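Local atomic coordinates of acetone carboxylase alpha subunit (Xanthobacter autotrophicus Py2, PDB entry 5M45), a protein that serves as the alpha subunit of a multi-subunit carboxylase and belongs to the hydantoinase B/oxoprolinase family. Residues 697-708 with 735-744. Numbering follows the deposited sequence.
Sequences WMKGEREKILAK and FWDLPDSWTL. Unlike the reference sequence in segment 735-744: Asp737 (reference Ser).
Arg702 and Trp736 bring their CA atoms within 6.2 Å where the last turns of helix 694-706 meet the chain leaving helix 726-735, and from there residues 735-744 run along the helix, Trp742 coming level with Leu706 and Leu744 with Lys708. The indole of Trp736 lies between two layers. Ile705 CD1 sits squarely over one face, 3.4 Å from the centroid of the five-membered ring, a CH-pi contact; CD2 of the preceding Phe735 covers the opposite face. Met698 bends at chi3 (62°) and brings CE to 3.5 Å from CZ of Phe735, its sulfur making an oblique Met-aromatic contact with the same ring. Arg702, extended from CG to NE, grips the backbone where helix 726-735 ends in a Schellman motif at Asp737: NE donates to Trp736 O at 2.8 Å, and NH2 to Asp737 O, also 2.8 Å and nearly straight at 170°. Both oxygens lie near the guanidinium plane, which fixes its rotation. Helix 694-706 closes with a Schellman motif of its own at Lys708, and here Ile705 O takes two N-H groups from opposite faces of its plane: Lys708 N from within the motif and Trp742 NE1 across the contact, at 3.0 Å. Ile705 CG2 packs on CZ2 of that indole, while Leu706 CD2 touches Leu738 and Pro739. Phe732 of helix 726-735 backs Ile705, Leu738 and Trp742, and the backbone of a chain of another protein in the assembly packs on Trp736 and is hydrogen-bonded to Glu701 OE2. Beyond the helix end, Lys708 NZ reaches Thr743 O at 2.9 Å, and one water bridges NZ to Thr743 N.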
loop_
_atom_site.group_PDB
_atom_site.type_symbol
_atom_site.label_atom_id
_atom_site.label_comp_id
_atom_site.label_asym_id
_atom_site.label_seq_id
_atom_site.Cartn_x
_atom_site.Cartn_y
_atom_site.Cartn_z
ATOM N N TRP A 697 -0.297 -28.268 46.072
ATOM C CA TRP A 697 -0.690 -27.964 44.679
ATOM C C TRP A 697 0.584 -27.779 43.800
ATOM O O TRP A 697 0.627 -28.293 42.671
ATOM C CB TRP A 697 -1.631 -26.729 44.582
ATOM C CG TRP A 697 -1.764 -26.260 43.154
ATOM C CD1 TRP A 697 -2.547 -26.808 42.205
ATOM C CD2 TRP A 697 -1.002 -25.235 42.501
ATOM N NE1 TRP A 697 -2.338 -26.189 40.999
ATOM C CE2 TRP A 697 -1.382 -25.232 41.152
ATOM C CE3 TRP A 697 -0.013 -24.340 42.920
ATOM C CZ2 TRP A 697 -0.831 -24.355 40.214
ATOM C CZ3 TRP A 697 0.520 -23.437 41.985
ATOM C CH2 TRP A 697 0.103 -23.454 40.661
ATOM N N MET A 698 1.593 -27.064 44.313
ATOM C CA MET A 698 2.860 -26.877 43.593
ATOM C C MET A 698 3.557 -28.188 43.200
ATOM O O MET A 698 4.078 -28.307 42.083
ATOM C CB MET A 698 3.826 -25.977 44.369
ATOM C CG MET A 698 3.488 -24.492 44.308
ATOM S SD MET A 698 4.543 -23.522 45.376
ATOM C CE MET A 698 6.194 -23.786 44.738
ATOM N N LYS A 699 3.531 -29.173 44.094
ATOM C CA LYS A 699 4.125 -30.476 43.827
ATOM C C LYS A 699 3.524 -31.128 42.563
ATOM O O LYS A 699 4.282 -31.642 41.673
ATOM C CB LYS A 699 3.930 -31.372 45.066
ATOM C CG LYS A 699 4.636 -32.680 45.043
ATOM C CD LYS A 699 4.254 -33.497 46.290
ATOM C CE LYS A 699 4.746 -34.952 46.124
ATOM N NZ LYS A 699 5.093 -35.622 47.424
ATOM N N GLY A 700 2.192 -31.090 42.446
ATOM C CA GLY A 700 1.515 -31.667 41.266
ATOM C C GLY A 700 1.732 -30.866 39.965
ATOM O O GLY A 700 1.871 -31.453 38.865
ATOM N N GLU A 701 1.736 -29.535 40.074
ATOM C CA GLU A 701 2.000 -28.691 38.899
ATOM C C GLU A 701 3.442 -28.858 38.362
ATOM O O GLU A 701 3.649 -28.953 37.142
ATOM C CB GLU A 701 1.683 -27.227 39.197
ATOM C CG GLU A 701 1.662 -26.312 37.965
ATOM C CD GLU A 701 0.398 -26.452 37.094
ATOM O OE1 GLU A 701 -0.375 -27.418 37.215
ATOM O OE2 GLU A 701 0.125 -25.591 36.272
ATOM N N ARG A 702 4.421 -28.917 39.275
ATOM C CA ARG A 702 5.809 -29.209 38.932
ATOM C C ARG A 702 5.984 -30.537 38.125
ATOM O O ARG A 702 6.778 -30.568 37.155
ATOM C CB ARG A 702 6.680 -29.242 40.200
ATOM C CG ARG A 702 8.171 -29.536 39.961
ATOM C CD ARG A 702 8.952 -29.481 41.253
ATOM N NE ARG A 702 10.368 -29.723 41.007
ATOM C CZ ARG A 702 10.942 -30.928 40.973
ATOM N NH1 ARG A 702 10.267 -32.064 41.170
ATOM N NH2 ARG A 702 12.238 -31.005 40.737
ATOM N N GLU A 703 5.250 -31.589 38.512
ATOM C CA GLU A 703 5.251 -32.841 37.774
ATOM C C GLU A 703 4.792 -32.666 36.318
ATOM O O GLU A 703 5.393 -33.235 35.395
ATOM C CB GLU A 703 4.401 -33.940 38.470
ATOM C CG GLU A 703 4.298 -35.208 37.602
ATOM C CD GLU A 703 3.455 -36.346 38.201
ATOM O OE1 GLU A 703 2.701 -36.136 39.225
ATOM O OE2 GLU A 703 3.563 -37.481 37.623
ATOM N N LYS A 704 3.737 -31.875 36.117
ATOM C CA LYS A 704 3.278 -31.585 34.763
ATOM C C LYS A 704 4.299 -30.797 33.941
ATOM O O LYS A 704 4.460 -31.076 32.746
ATOM C CB LYS A 704 1.963 -30.813 34.803
ATOM C CG LYS A 704 0.857 -31.667 35.372
ATOM C CD LYS A 704 -0.475 -30.966 35.336
ATOM C CE LYS A 704 -1.476 -31.848 36.027
ATOM N NZ LYS A 704 -2.685 -31.059 36.282
ATOM N N ILE A 705 4.970 -29.835 34.563
ATOM C CA ILE A 705 6.007 -29.052 33.870
ATOM C C ILE A 705 7.153 -29.988 33.429
ATOM O O ILE A 705 7.590 -29.952 32.258
ATOM C CB ILE A 705 6.574 -27.923 34.756
ATOM C CG1 ILE A 705 5.476 -26.884 35.060
ATOM C CG2 ILE A 705 7.789 -27.265 34.081
ATOM C CD1 ILE A 705 5.786 -25.939 36.216
ATOM N N LEU A 706 7.619 -30.838 34.350
ATOM C CA LEU A 706 8.673 -31.807 34.010
ATOM C C LEU A 706 8.256 -32.730 32.851
ATOM O O LEU A 706 9.067 -33.033 31.987
ATOM C CB LEU A 706 9.072 -32.624 35.240
ATOM C CG LEU A 706 9.852 -31.896 36.339
ATOM C CD1 LEU A 706 9.867 -32.765 37.585
ATOM C CD2 LEU A 706 11.265 -31.610 35.876
ATOM N N ALA A 707 6.988 -33.152 32.819
ATOM C CA ALA A 707 6.470 -33.999 31.740
ATOM C C ALA A 707 6.055 -33.235 30.454
ATOM O O ALA A 707 5.608 -33.848 29.491
ATOM C CB ALA A 707 5.292 -34.826 32.257
ATOM N N LYS A 708 6.191 -31.918 30.436
ATOM C CA LYS A 708 5.732 -31.078 29.307
ATOM C C LYS A 708 4.230 -31.199 28.978
ATOM O O LYS A 708 3.809 -31.108 27.844
ATOM C CB LYS A 708 6.661 -31.264 28.109
ATOM C CG LYS A 708 8.042 -30.703 28.476
ATOM C CD LYS A 708 9.085 -30.994 27.463
ATOM C CE LYS A 708 10.441 -30.722 28.102
ATOM N NZ LYS A 708 11.476 -31.208 27.201
ATOM N N PHE A 735 11.958 -21.098 40.820
ATOM C CA PHE A 735 10.670 -21.189 41.480
ATOM C C PHE A 735 10.172 -22.644 41.505
ATOM O O PHE A 735 9.678 -23.114 42.530
ATOM C CB PHE A 735 9.593 -20.293 40.851
ATOM C CG PHE A 735 8.272 -20.400 41.570
ATOM C CD1 PHE A 735 8.022 -19.652 42.728
ATOM C CD2 PHE A 735 7.317 -21.349 41.154
ATOM C CE1 PHE A 735 6.846 -19.805 43.427
ATOM C CE2 PHE A 735 6.133 -21.505 41.850
ATOM C CZ PHE A 735 5.899 -20.735 42.996
ATOM N N TRP A 736 10.276 -23.317 40.353
ATOM C CA TRP A 736 9.805 -24.706 40.203
ATOM C C TRP A 736 10.861 -25.790 40.496
ATOM O O TRP A 736 10.599 -26.996 40.311
ATOM C CB TRP A 736 9.215 -24.899 38.801
ATOM C CG TRP A 736 7.921 -24.161 38.563
ATOM C CD1 TRP A 736 7.700 -23.154 37.674
ATOM C CD2 TRP A 736 6.668 -24.395 39.225
ATOM N NE1 TRP A 736 6.405 -22.743 37.739
ATOM C CE2 TRP A 736 5.737 -23.492 38.683
ATOM C CE3 TRP A 736 6.251 -25.280 40.229
ATOM C CZ2 TRP A 736 4.389 -23.442 39.108
ATOM C CZ3 TRP A 736 4.904 -25.233 40.644
ATOM C CH2 TRP A 736 4.004 -24.318 40.091
ATOM N N ASP A 737 12.041 -25.367 40.950
ATOM C CA ASP A 737 13.151 -26.284 41.320
ATOM C C ASP A 737 13.457 -27.274 40.190
ATOM O O ASP A 737 13.493 -28.490 40.398
ATOM C CB ASP A 737 12.800 -26.963 42.639
ATOM C CG ASP A 737 13.934 -27.805 43.213
ATOM O OD1 ASP A 737 15.114 -27.421 43.086
ATOM O OD2 ASP A 737 13.637 -28.879 43.836
ATOM N N LEU A 738 13.623 -26.760 38.976
ATOM C CA LEU A 738 13.829 -27.621 37.790
ATOM C C LEU A 738 15.318 -27.928 37.605
ATOM O O LEU A 738 16.142 -27.057 37.775
ATOM C CB LEU A 738 13.268 -26.982 36.518
ATOM C CG LEU A 738 11.770 -26.610 36.615
ATOM C CD1 LEU A 738 11.327 -25.795 35.415
ATOM C CD2 LEU A 738 10.894 -27.849 36.763
ATOM N N PRO A 739 15.656 -29.179 37.241
ATOM C CA PRO A 739 17.037 -29.504 36.964
ATOM C C PRO A 739 17.522 -28.890 35.626
ATOM O O PRO A 739 16.711 -28.611 34.731
ATOM C CB PRO A 739 17.000 -31.024 36.855
ATOM C CG PRO A 739 15.662 -31.313 36.275
ATOM C CD PRO A 739 14.766 -30.309 36.926
ATOM N N ASP A 740 18.833 -28.707 35.507
ATOM C CA ASP A 740 19.438 -28.235 34.261
ATOM C C ASP A 740 19.215 -29.137 33.043
ATOM O O ASP A 740 19.234 -28.641 31.914
ATOM C CB ASP A 740 20.948 -27.943 34.438
ATOM C CG ASP A 740 21.216 -26.737 35.342
ATOM O OD1 ASP A 740 20.294 -25.935 35.589
ATOM O OD2 ASP A 740 22.354 -26.603 35.827
ATOM N N SER A 741 18.967 -30.423 33.265
ATOM C CA SER A 741 18.630 -31.361 32.184
ATOM C C SER A 741 17.231 -31.127 31.535
ATOM O O SER A 741 16.983 -31.611 30.441
ATOM C CB SER A 741 18.708 -32.781 32.713
ATOM O OG SER A 741 17.814 -32.916 33.807
ATOM N N TRP A 742 16.330 -30.416 32.216
ATOM C CA TRP A 742 15.044 -30.005 31.627
ATOM C C TRP A 742 15.264 -28.778 30.724
ATOM O O TRP A 742 15.858 -27.810 31.164
ATOM C CB TRP A 742 14.024 -29.662 32.740
ATOM C CG TRP A 742 12.630 -29.263 32.281
ATOM C CD1 TRP A 742 11.577 -30.081 32.086
ATOM C CD2 TRP A 742 12.167 -27.938 31.978
ATOM N NE1 TRP A 742 10.478 -29.366 31.678
ATOM C CE2 TRP A 742 10.813 -28.042 31.600
ATOM C CE3 TRP A 742 12.767 -26.667 31.981
ATOM C CZ2 TRP A 742 10.048 -26.926 31.248
ATOM C CZ3 TRP A 742 12.003 -25.561 31.618
ATOM C CH2 TRP A 742 10.657 -25.709 31.281
ATOM N N THR A 743 14.806 -28.851 29.473
ATOM C CA THR A 743 14.869 -27.715 28.540
ATOM C C THR A 743 13.543 -27.637 27.743
ATOM O O THR A 743 12.839 -28.663 27.595
ATOM C CB THR A 743 16.040 -27.805 27.532
ATOM O OG1 THR A 743 15.859 -28.935 26.673
ATOM C CG2 THR A 743 17.418 -27.949 28.267
ATOM N N LEU A 744 13.227 -26.434 27.248
ATOM C CA LEU A 744 12.002 -26.165 26.479
ATOM C C LEU A 744 12.297 -25.399 25.167
ATOM O O LEU A 744 11.914 -24.206 25.022
ATOM C CB LEU A 744 10.981 -25.449 27.365
ATOM C CG LEU A 744 9.532 -25.472 26.849
ATOM C CD1 LEU A 744 8.853 -26.853 26.993
ATOM C CD2 LEU A 744 8.747 -24.356 27.535
HETATM O O HOH W 1 13.973 -31.517 28.652
#